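Local coordinates for putative lipoprotein (Campylobacter jejuni subsp. jejuni, PDB 2G5G), which binds two hemes cofacially, with tyrosine as iron ligand, as a dimer, and probably serves in bacterial heme transport, at residues 242-250 with 257-265; 76-84 with 211-220. One frame throughout, in Å; residues are numbered along the deposited sequence.

Contact 1: residues 242-250 with 257-265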
loop_
_atom_site.group_PDB
_atom_site.type_symbol
_atom_site.label_atom_id
_atom_site.label_comp_id
_atom_site.label_asym_id
_atom_site.label_seq_id
_atom_site.Cartn_x
_atom_site.Cartn_y
_atom_site.Cartn_z
ATOM N N LYS A 242 6.761 19.196 -30.173
ATOM C CA LYS A 242 8.011 19.661 -29.555
ATOM C C LYS A 242 7.854 19.615 -28.050
ATOM O O LYS A 242 6.960 20.255 -27.485
ATOM C CB LYS A 242 8.336 21.077 -30.008
ATOM C CG LYS A 242 8.607 21.125 -31.538
ATOM C CD LYS A 242 8.570 22.558 -32.035
ATOM C CE LYS A 242 8.763 22.614 -33.554
ATOM N NZ LYS A 242 7.643 21.879 -34.268
ATOM N N ILE A 243 8.738 18.850 -27.415
ATOM C CA ILE A 243 8.701 18.597 -25.976
ATOM C C ILE A 243 9.855 19.340 -25.285
ATOM O O ILE A 243 11.016 19.224 -25.705
ATOM C CB ILE A 243 8.888 17.080 -25.664
ATOM C CG1 ILE A 243 8.030 16.150 -26.592
ATOM C CG2 ILE A 243 8.617 16.815 -24.175
ATOM C CD1 ILE A 243 6.453 16.497 -26.589
ATOM N N VAL A 244 9.564 20.024 -24.182
ATOM C CA VAL A 244 10.611 20.695 -23.389
ATOM C C VAL A 244 10.380 20.411 -21.901
ATOM O O VAL A 244 9.232 20.406 -21.413
ATOM C CB VAL A 244 10.723 22.233 -23.660
ATOM C CG1 VAL A 244 9.439 22.964 -23.222
ATOM C CG2 VAL A 244 11.943 22.808 -22.952
ATOM N N VAL A 245 11.484 20.171 -21.198
ATOM C CA VAL A 245 11.435 19.751 -19.802
ATOM C C VAL A 245 12.189 20.760 -18.960
ATOM O O VAL A 245 13.363 21.068 -19.236
ATOM C CB VAL A 245 12.037 18.335 -19.571
ATOM C CG1 VAL A 245 11.922 17.950 -18.078
ATOM C CG2 VAL A 245 11.394 17.275 -20.505
ATOM N N VAL A 246 11.491 21.294 -17.968
ATOM C CA VAL A 246 12.073 22.255 -17.036
ATOM C C VAL A 246 12.017 21.665 -15.652
ATOM O O VAL A 246 10.927 21.349 -15.140
ATOM C CB VAL A 246 11.318 23.593 -17.013
ATOM C CG1 VAL A 246 11.983 24.578 -15.967
ATOM C CG2 VAL A 246 11.316 24.247 -18.396
ATOM N N ASN A 247 13.169 21.513 -15.014
ATOM C CA ASN A 247 13.155 20.886 -13.688
ATOM C C ASN A 247 13.494 21.944 -12.660
ATOM O O ASN A 247 14.391 22.766 -12.881
ATOM C CB ASN A 247 14.126 19.704 -13.554
ATOM C CG ASN A 247 13.876 18.900 -12.250
ATOM O OD1 ASN A 247 14.801 18.456 -11.563
ATOM N ND2 ASN A 247 12.622 18.753 -11.904
ATOM N N LEU A 248 12.757 21.929 -11.560
ATOM C CA LEU A 248 13.021 22.811 -10.413
ATOM C C LEU A 248 13.951 22.024 -9.478
ATOM O O LEU A 248 13.551 21.005 -8.917
ATOM C CB LEU A 248 11.688 23.190 -9.730
ATOM C CG LEU A 248 10.649 23.791 -10.703
ATOM C CD1 LEU A 248 9.300 24.019 -9.976
ATOM C CD2 LEU A 248 11.177 25.064 -11.393
ATOM N N SER A 249 15.205 22.444 -9.369
ATOM C CA SER A 249 16.189 21.570 -8.697
ATOM C C SER A 249 15.988 21.459 -7.195
ATOM O O SER A 249 15.441 22.351 -6.544
ATOM C CB SER A 249 17.639 21.960 -9.001
ATOM O OG SER A 249 17.945 23.263 -8.547
ATOM N N TYR A 250 16.405 20.317 -6.681
ATOM C CA TYR A 250 16.590 20.098 -5.252
ATOM C C TYR A 250 17.701 19.054 -5.102
ATOM O O TYR A 250 17.669 18.019 -5.753
ATOM C CB TYR A 250 15.303 19.606 -4.577
ATOM C CG TYR A 250 15.484 19.436 -3.080
ATOM C CD1 TYR A 250 15.244 20.495 -2.203
ATOM C CD2 TYR A 250 15.934 18.221 -2.553
ATOM C CE1 TYR A 250 15.439 20.338 -0.820
ATOM C CE2 TYR A 250 16.137 18.056 -1.182
ATOM C CZ TYR A 250 15.885 19.113 -0.332
ATOM O OH TYR A 250 16.090 18.941 1.018
ATOM N N ASP A 257 18.329 15.022 -17.058
ATOM C CA ASP A 257 16.948 14.923 -16.607
ATOM C C ASP A 257 16.026 15.939 -17.293
ATOM O O ASP A 257 14.814 15.765 -17.304
ATOM C CB ASP A 257 16.857 15.137 -15.092
ATOM C CG ASP A 257 17.069 13.869 -14.309
ATOM O OD1 ASP A 257 16.884 12.779 -14.865
ATOM O OD2 ASP A 257 17.422 13.970 -13.119
ATOM N N SER A 258 16.580 17.018 -17.828
ATOM C CA SER A 258 15.703 18.113 -18.251
ATOM C C SER A 258 16.419 18.950 -19.331
ATOM O O SER A 258 17.564 18.671 -19.648
ATOM C CB SER A 258 15.329 18.936 -17.012
ATOM O OG SER A 258 16.429 19.704 -16.543
ATOM N N ASP A 259 15.735 19.937 -19.903
ATOM C CA ASP A 259 16.323 20.872 -20.878
ATOM C C ASP A 259 16.726 22.201 -20.238
ATOM O O ASP A 259 17.624 22.916 -20.735
ATOM C CB ASP A 259 15.326 21.115 -22.020
ATOM C CG ASP A 259 14.958 19.815 -22.722
ATOM O OD1 ASP A 259 15.898 19.166 -23.275
ATOM O OD2 ASP A 259 13.771 19.405 -22.674
ATOM N N TYR A 260 16.054 22.535 -19.147
ATOM C CA TYR A 260 16.381 23.725 -18.348
ATOM C C TYR A 260 16.320 23.317 -16.901
ATOM O O TYR A 260 15.539 22.413 -16.530
ATOM C CB TYR A 260 15.396 24.894 -18.624
ATOM C CG TYR A 260 15.462 25.370 -20.052
ATOM C CD1 TYR A 260 14.585 24.838 -21.023
ATOM C CD2 TYR A 260 16.419 26.295 -20.462
ATOM C CE1 TYR A 260 14.656 25.254 -22.344
ATOM C CE2 TYR A 260 16.501 26.718 -21.796
ATOM C CZ TYR A 260 15.616 26.177 -22.727
ATOM O OH TYR A 260 15.669 26.508 -24.063
ATOM N N VAL A 261 17.127 23.971 -16.049
ATOM C CA VAL A 261 17.022 23.672 -14.645
ATOM C C VAL A 261 17.093 24.987 -13.885
ATOM O O VAL A 261 17.871 25.882 -14.224
ATOM C CB VAL A 261 18.060 22.556 -14.183
ATOM C CG1 VAL A 261 19.480 22.982 -14.480
ATOM C CG2 VAL A 261 17.849 22.165 -12.718
ATOM N N LEU A 262 16.202 25.127 -12.910
ATOM C CA LEU A 262 16.236 26.279 -12.029
ATOM C C LEU A 262 17.028 25.895 -10.820
ATOM O O LEU A 262 16.783 24.856 -10.224
ATOM C CB LEU A 262 14.823 26.724 -11.625
ATOM C CG LEU A 262 14.256 27.750 -12.593
ATOM C CD1 LEU A 262 13.797 26.984 -13.852
ATOM C CD2 LEU A 262 13.046 28.504 -11.950
ATOM N N ILE A 263 17.992 26.736 -10.476
ATOM C CA ILE A 263 18.946 26.425 -9.410
ATOM C C ILE A 263 18.786 27.524 -8.371
ATOM O O ILE A 263 18.840 28.705 -8.710
ATOM C CB ILE A 263 20.407 26.370 -9.925
ATOM C CG1 ILE A 263 20.576 25.206 -10.918
ATOM C CG2 ILE A 263 21.394 26.206 -8.743
ATOM C CD1 ILE A 263 21.856 25.256 -11.717
ATOM N N TYR A 264 18.567 27.111 -7.128
ATOM C CA TYR A 264 18.210 28.038 -6.043
ATOM C C TYR A 264 19.396 28.318 -5.109
ATOM O O TYR A 264 20.206 27.433 -4.852
ATOM C CB TYR A 264 17.028 27.482 -5.237
ATOM C CG TYR A 264 15.789 27.259 -6.066
ATOM C CD1 TYR A 264 15.481 25.991 -6.561
ATOM C CD2 TYR A 264 14.937 28.320 -6.375
ATOM C CE1 TYR A 264 14.354 25.777 -7.348
ATOM C CE2 TYR A 264 13.784 28.118 -7.162
ATOM C CZ TYR A 264 13.502 26.845 -7.632
ATOM O OH TYR A 264 12.384 26.639 -8.419
ATOM N N LYS A 265 19.480 29.548 -4.615
ATOM C CA LYS A 265 20.562 29.967 -3.699
ATOM C C LYS A 265 20.279 29.561 -2.244
ATOM O O LYS A 265 19.233 29.920 -1.682
ATOM C CB LYS A 265 20.802 31.477 -3.799
ATOM C CG LYS A 265 21.778 31.918 -4.915
ATOM C CD LYS A 265 21.483 31.333 -6.299
ATOM C CE LYS A 265 21.568 32.408 -7.398
ATOM N NZ LYS A 265 22.821 33.241 -7.392
HETATM O O HOH W 1 12.811 17.500 -24.318
HETATM O O HOH W 2 18.889 24.271 -6.245
#
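Two parallel neighbours of the mixed central sheet, strands 243-248 and 260-264, meet where the chain begins its last strand, and Asp259 takes hold of Val245 there at two points, its N and its O. Asp259 N donates to Val245 O at 2.7 Å, and Asp259 OD2 accepts Val245 N at 2.8 Å through the lone pair turned away from OD1. The carboxylate thus does at the mouth of the pair what a backbone carbonyl does further along. CG lies beside the backbone N of Asp259 (chi1 -59°), which swings the acid back over Val245; its other oxygen, OD1, is taken by Lys226 and His25. Val245 O has a second donor, Tyr260 N, and from here the regular parallel pattern runs on: Asn247 straddles Tyr260 and Leu262, giving its N to Tyr260 O and taking Leu262 N on its O. Ser258 OG donates to Tyr260 O from above the carbonyl plane, across that plane from Asn247 N.

In this parallel pairing Val246, Leu248, Tyr260 and Leu262 share one face of the sheet, where helix 32-39 packs on Val246 and Tyr260. Branched apolar side chains fill the layer between sheet and helix and bring no polar atoms in need of partners: Val246 CG1 rests 3.7 Å from Leu262 CD1, while Val244 CG2 comes to the ring edge of Tyr260, 3.7 Å from CE1.

At the far end Ser249 closes the pair with a double grip. Leu262 O takes Ser249 N at 3.0 Å and Ser249 OG at 2.6 Å, both in its carbonyl plane, OG on a lone pair. A chi1 of 62° holds OG next to the serine's own N, so both donors reach the same oxygen. A water links OG to Tyr264 N.

Contact 2: residues 76-84 with 211-220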
loop_
_atom_site.group_PDB
_atom_site.type_symbol
_atom_site.label_atom_id
_atom_site.label_comp_id
_atom_site.label_asym_id
_atom_site.label_seq_id
_atom_site.Cartn_x
_atom_site.Cartn_y
_atom_site.Cartn_z
ATOM N N ILE A 76 -3.701 32.267 -28.333
ATOM C CA ILE A 76 -3.289 30.871 -28.442
ATOM C C ILE A 76 -3.756 30.153 -27.169
ATOM O O ILE A 76 -3.420 30.595 -26.057
ATOM C CB ILE A 76 -1.772 30.772 -28.630
ATOM C CG1 ILE A 76 -1.378 31.407 -29.977
ATOM C CG2 ILE A 76 -1.317 29.309 -28.552
ATOM C CD1 ILE A 76 0.100 31.651 -30.129
ATOM N N ASN A 77 -4.556 29.088 -27.327
ATOM C CA ASN A 77 -5.041 28.279 -26.207
ATOM C C ASN A 77 -3.857 27.701 -25.424
ATOM O O ASN A 77 -2.875 27.279 -26.029
ATOM C CB ASN A 77 -5.889 27.089 -26.672
ATOM C CG ASN A 77 -7.255 27.484 -27.180
ATOM O OD1 ASN A 77 -7.789 28.518 -26.811
ATOM N ND2 ASN A 77 -7.832 26.635 -28.033
ATOM N N PHE A 78 -3.982 27.656 -24.102
ATOM C CA PHE A 78 -2.910 27.089 -23.276
ATOM C C PHE A 78 -3.497 26.457 -22.038
ATOM O O PHE A 78 -4.111 27.163 -21.201
ATOM C CB PHE A 78 -1.915 28.193 -22.877
ATOM C CG PHE A 78 -0.798 27.726 -21.975
ATOM C CD1 PHE A 78 -0.515 28.410 -20.790
ATOM C CD2 PHE A 78 0.003 26.639 -22.339
ATOM C CE1 PHE A 78 0.540 28.008 -19.970
ATOM C CE2 PHE A 78 1.073 26.226 -21.505
ATOM C CZ PHE A 78 1.340 26.915 -20.349
ATOM N N ASP A 79 -3.296 25.142 -21.902
ATOM C CA ASP A 79 -3.878 24.367 -20.788
ATOM C C ASP A 79 -2.838 23.777 -19.835
ATOM O O ASP A 79 -1.678 23.727 -20.195
ATOM C CB ASP A 79 -4.745 23.259 -21.336
ATOM C CG ASP A 79 -5.926 23.796 -22.142
ATOM O OD1 ASP A 79 -6.429 24.892 -21.802
ATOM O OD2 ASP A 79 -6.324 23.138 -23.121
ATOM N N VAL A 80 -3.264 23.341 -18.642
ATOM C CA VAL A 80 -2.363 22.789 -17.612
ATOM C C VAL A 80 -2.823 21.414 -17.140
ATOM O O VAL A 80 -3.947 21.248 -16.669
ATOM C CB VAL A 80 -2.196 23.738 -16.407
ATOM C CG1 VAL A 80 -1.317 23.089 -15.303
ATOM C CG2 VAL A 80 -1.565 25.028 -16.850
ATOM N N ALA A 81 -1.958 20.417 -17.325
ATOM C CA ALA A 81 -2.242 19.063 -16.868
ATOM C C ALA A 81 -1.565 18.887 -15.511
ATOM O O ALA A 81 -0.496 19.439 -15.257
ATOM C CB ALA A 81 -1.698 18.029 -17.888
ATOM N N LEU A 82 -2.188 18.106 -14.648
ATOM C CA LEU A 82 -1.730 17.952 -13.273
ATOM C C LEU A 82 -1.585 16.492 -12.913
ATOM O O LEU A 82 -2.550 15.713 -12.994
ATOM C CB LEU A 82 -2.669 18.687 -12.285
ATOM C CG LEU A 82 -2.742 20.218 -12.306
ATOM C CD1 LEU A 82 -3.805 20.747 -11.335
ATOM C CD2 LEU A 82 -1.399 20.861 -12.025
ATOM N N GLU A 83 -0.374 16.098 -12.511
ATOM C CA GLU A 83 -0.184 14.769 -11.923
ATOM C C GLU A 83 -1.185 14.594 -10.763
ATOM O O GLU A 83 -1.587 13.468 -10.456
ATOM C CB GLU A 83 1.246 14.615 -11.368
ATOM C CG GLU A 83 1.490 13.277 -10.603
ATOM C CD GLU A 83 2.835 13.219 -9.849
ATOM O OE1 GLU A 83 3.616 14.185 -9.888
ATOM O OE2 GLU A 83 3.087 12.194 -9.208
HETATM N N MSE A 84 -1.587 15.689 -10.118
HETATM C CA MSE A 84 -2.442 15.492 -8.915
HETATM C C MSE A 84 -3.907 15.204 -9.157
HETATM O O MSE A 84 -4.638 14.894 -8.217
HETATM C CB MSE A 84 -2.215 16.480 -7.749
HETATM C CG MSE A 84 -1.660 17.881 -7.946
HETATM SE SE MSE A 84 -0.114 18.318 -9.131
HETATM C CE MSE A 84 1.260 17.005 -8.614
ATOM N N HIS A 211 -3.488 15.825 -26.584
ATOM C CA HIS A 211 -4.137 17.099 -26.331
ATOM C C HIS A 211 -4.013 18.048 -27.533
ATOM O O HIS A 211 -2.948 18.148 -28.148
ATOM C CB HIS A 211 -3.593 17.776 -25.075
ATOM C CG HIS A 211 -4.501 18.836 -24.558
ATOM N ND1 HIS A 211 -5.820 18.580 -24.233
ATOM C CD2 HIS A 211 -4.302 20.154 -24.335
ATOM C CE1 HIS A 211 -6.394 19.705 -23.840
ATOM N NE2 HIS A 211 -5.495 20.677 -23.897
ATOM N N VAL A 212 -5.092 18.762 -27.849
ATOM C CA VAL A 212 -5.085 19.603 -29.087
ATOM C C VAL A 212 -4.512 21.023 -28.920
ATOM O O VAL A 212 -4.299 21.727 -29.913
ATOM C CB VAL A 212 -6.483 19.666 -29.728
ATOM C CG1 VAL A 212 -6.896 18.257 -30.179
ATOM C CG2 VAL A 212 -7.502 20.275 -28.770
ATOM N N ASN A 213 -4.297 21.437 -27.669
ATOM C CA ASN A 213 -3.739 22.763 -27.357
ATOM C C ASN A 213 -2.351 22.624 -26.740
ATOM O O ASN A 213 -2.019 21.583 -26.213
ATOM C CB ASN A 213 -4.612 23.511 -26.363
ATOM C CG ASN A 213 -6.019 23.767 -26.886
ATOM O OD1 ASN A 213 -6.192 24.082 -28.061
ATOM N ND2 ASN A 213 -7.025 23.622 -26.013
ATOM N N LYS A 214 -1.556 23.693 -26.811
ATOM C CA LYS A 214 -0.325 23.751 -26.029
ATOM C C LYS A 214 -0.643 23.446 -24.568
ATOM O O LYS A 214 -1.719 23.797 -24.019
ATOM C CB LYS A 214 0.378 25.103 -26.220
ATOM C CG LYS A 214 1.855 25.085 -25.779
ATOM C CD LYS A 214 2.503 26.531 -25.764
ATOM C CE LYS A 214 2.481 27.187 -27.148
ATOM N NZ LYS A 214 3.316 26.434 -28.173
ATOM N N VAL A 215 0.287 22.770 -23.907
ATOM C CA VAL A 215 -0.012 22.234 -22.574
ATOM C C VAL A 215 1.234 22.222 -21.721
ATOM O O VAL A 215 2.337 21.897 -22.228
ATOM C CB VAL A 215 -0.704 20.826 -22.639
ATOM C CG1 VAL A 215 0.212 19.740 -23.308
ATOM C CG2 VAL A 215 -1.197 20.342 -21.224
ATOM N N LEU A 216 1.053 22.608 -20.450
ATOM C CA LEU A 216 2.076 22.432 -19.417
ATOM C C LEU A 216 1.637 21.364 -18.387
ATOM O O LEU A 216 0.504 21.420 -17.861
ATOM C CB LEU A 216 2.348 23.762 -18.700
ATOM C CG LEU A 216 3.428 23.700 -17.586
ATOM C CD1 LEU A 216 4.262 24.939 -17.528
ATOM C CD2 LEU A 216 2.708 23.488 -16.277
ATOM N N LEU A 217 2.534 20.407 -18.106
ATOM C CA LEU A 217 2.349 19.448 -17.029
ATOM C C LEU A 217 3.114 19.879 -15.778
ATOM O O LEU A 217 4.292 20.284 -15.861
ATOM C CB LEU A 217 2.811 18.047 -17.423
ATOM C CG LEU A 217 2.750 16.920 -16.355
ATOM C CD1 LEU A 217 1.343 16.337 -16.187
ATOM C CD2 LEU A 217 3.729 15.830 -16.721
ATOM N N LEU A 218 2.441 19.802 -14.636
ATOM C CA LEU A 218 3.146 19.843 -13.349
ATOM C C LEU A 218 3.129 18.434 -12.763
ATOM O O LEU A 218 2.071 17.811 -12.645
ATOM C CB LEU A 218 2.512 20.848 -12.366
ATOM C CG LEU A 218 3.184 20.933 -10.983
ATOM C CD1 LEU A 218 4.552 21.602 -11.122
ATOM C CD2 LEU A 218 2.254 21.698 -9.973
ATOM N N ALA A 219 4.311 17.917 -12.414
ATOM C CA ALA A 219 4.451 16.547 -11.920
ATOM C C ALA A 219 5.767 16.466 -11.141
ATOM O O ALA A 219 6.569 17.372 -11.177
ATOM C CB ALA A 219 4.461 15.501 -13.091
ATOM N N GLY A 220 5.961 15.388 -10.399
ATOM C CA GLY A 220 7.189 15.267 -9.626
ATOM C C GLY A 220 8.352 15.116 -10.579
ATOM O O GLY A 220 8.188 14.632 -11.705
HETATM O O HOH W 3 -2.502 25.859 -28.346
#
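With chi1 of -62° Asp79 sets its carboxylate beside its own backbone N, while His211, whose CG is anti to N (chi1 -162°), extends its ring to meet it. NE2 of His211 gives its hydrogen to Asp79 OD2 at 2.7 Å, in the ring plane and on the lone pair facing away from OD1. Asn213 ND2 reaches the same oxygen at 3.0 Å from the syn side, somewhat out of the carboxylate plane. Asn77 ND2 donates to Asn213 OD1 from above its carbonyl plane, the two amides steeply turned, completing a short chain of side-chain hydrogen bonds.

Beyond it strands 78-82 and 214-220 pair in parallel, 78-82 lying one strand in from the edge strand 137-141. Asp79 and Ala81 alternate bonds with Lys214, Leu216 and Leu218, ending with Glu83 N on Leu218 O. Phe78 CZ lies 3.7 Å from Leu216 CB, and Leu82 CD2 3.9 Å from Leu218 CB, apolar groups fit for a face covered by helices. On the other face, with Asp79, Val215 and Leu217, the small Ala81 leaves room for Leu217 CD1, 3.9 Å from its CB.

Glu83, its side chain about 7 Å from a bound heme, accepts a hydrogen bond from Gly220 N, a helix N-cap, at 2.7 Å, nearly along the C-O axis of OE1. Two donors on OD2 and Lys136 N on OD1 probably stabilise the buried Asp79 carboxylate as an anion.

Overall arrangement
Both contacts are parallel pairings within one sheet, but at different depths. Contact 2, its centre about 8 Å from the centre of the chain, is largely buried; contact 1, its centre about 12 Å from that of the chain, is only partly buried. Strand 44-49 lies between strands 243-248 and 214-220, so the contacts do not touch, their nearest atoms being about 5 Å apart. The polar side-chain bonds between the strands cluster at the strand ends: in contact 1 an aspartate and a serine bond the backbone of the partner strand, whereas in contact 2 side chains bond one another at one end and a glutamate meets a backbone N at the other, nearer the heme.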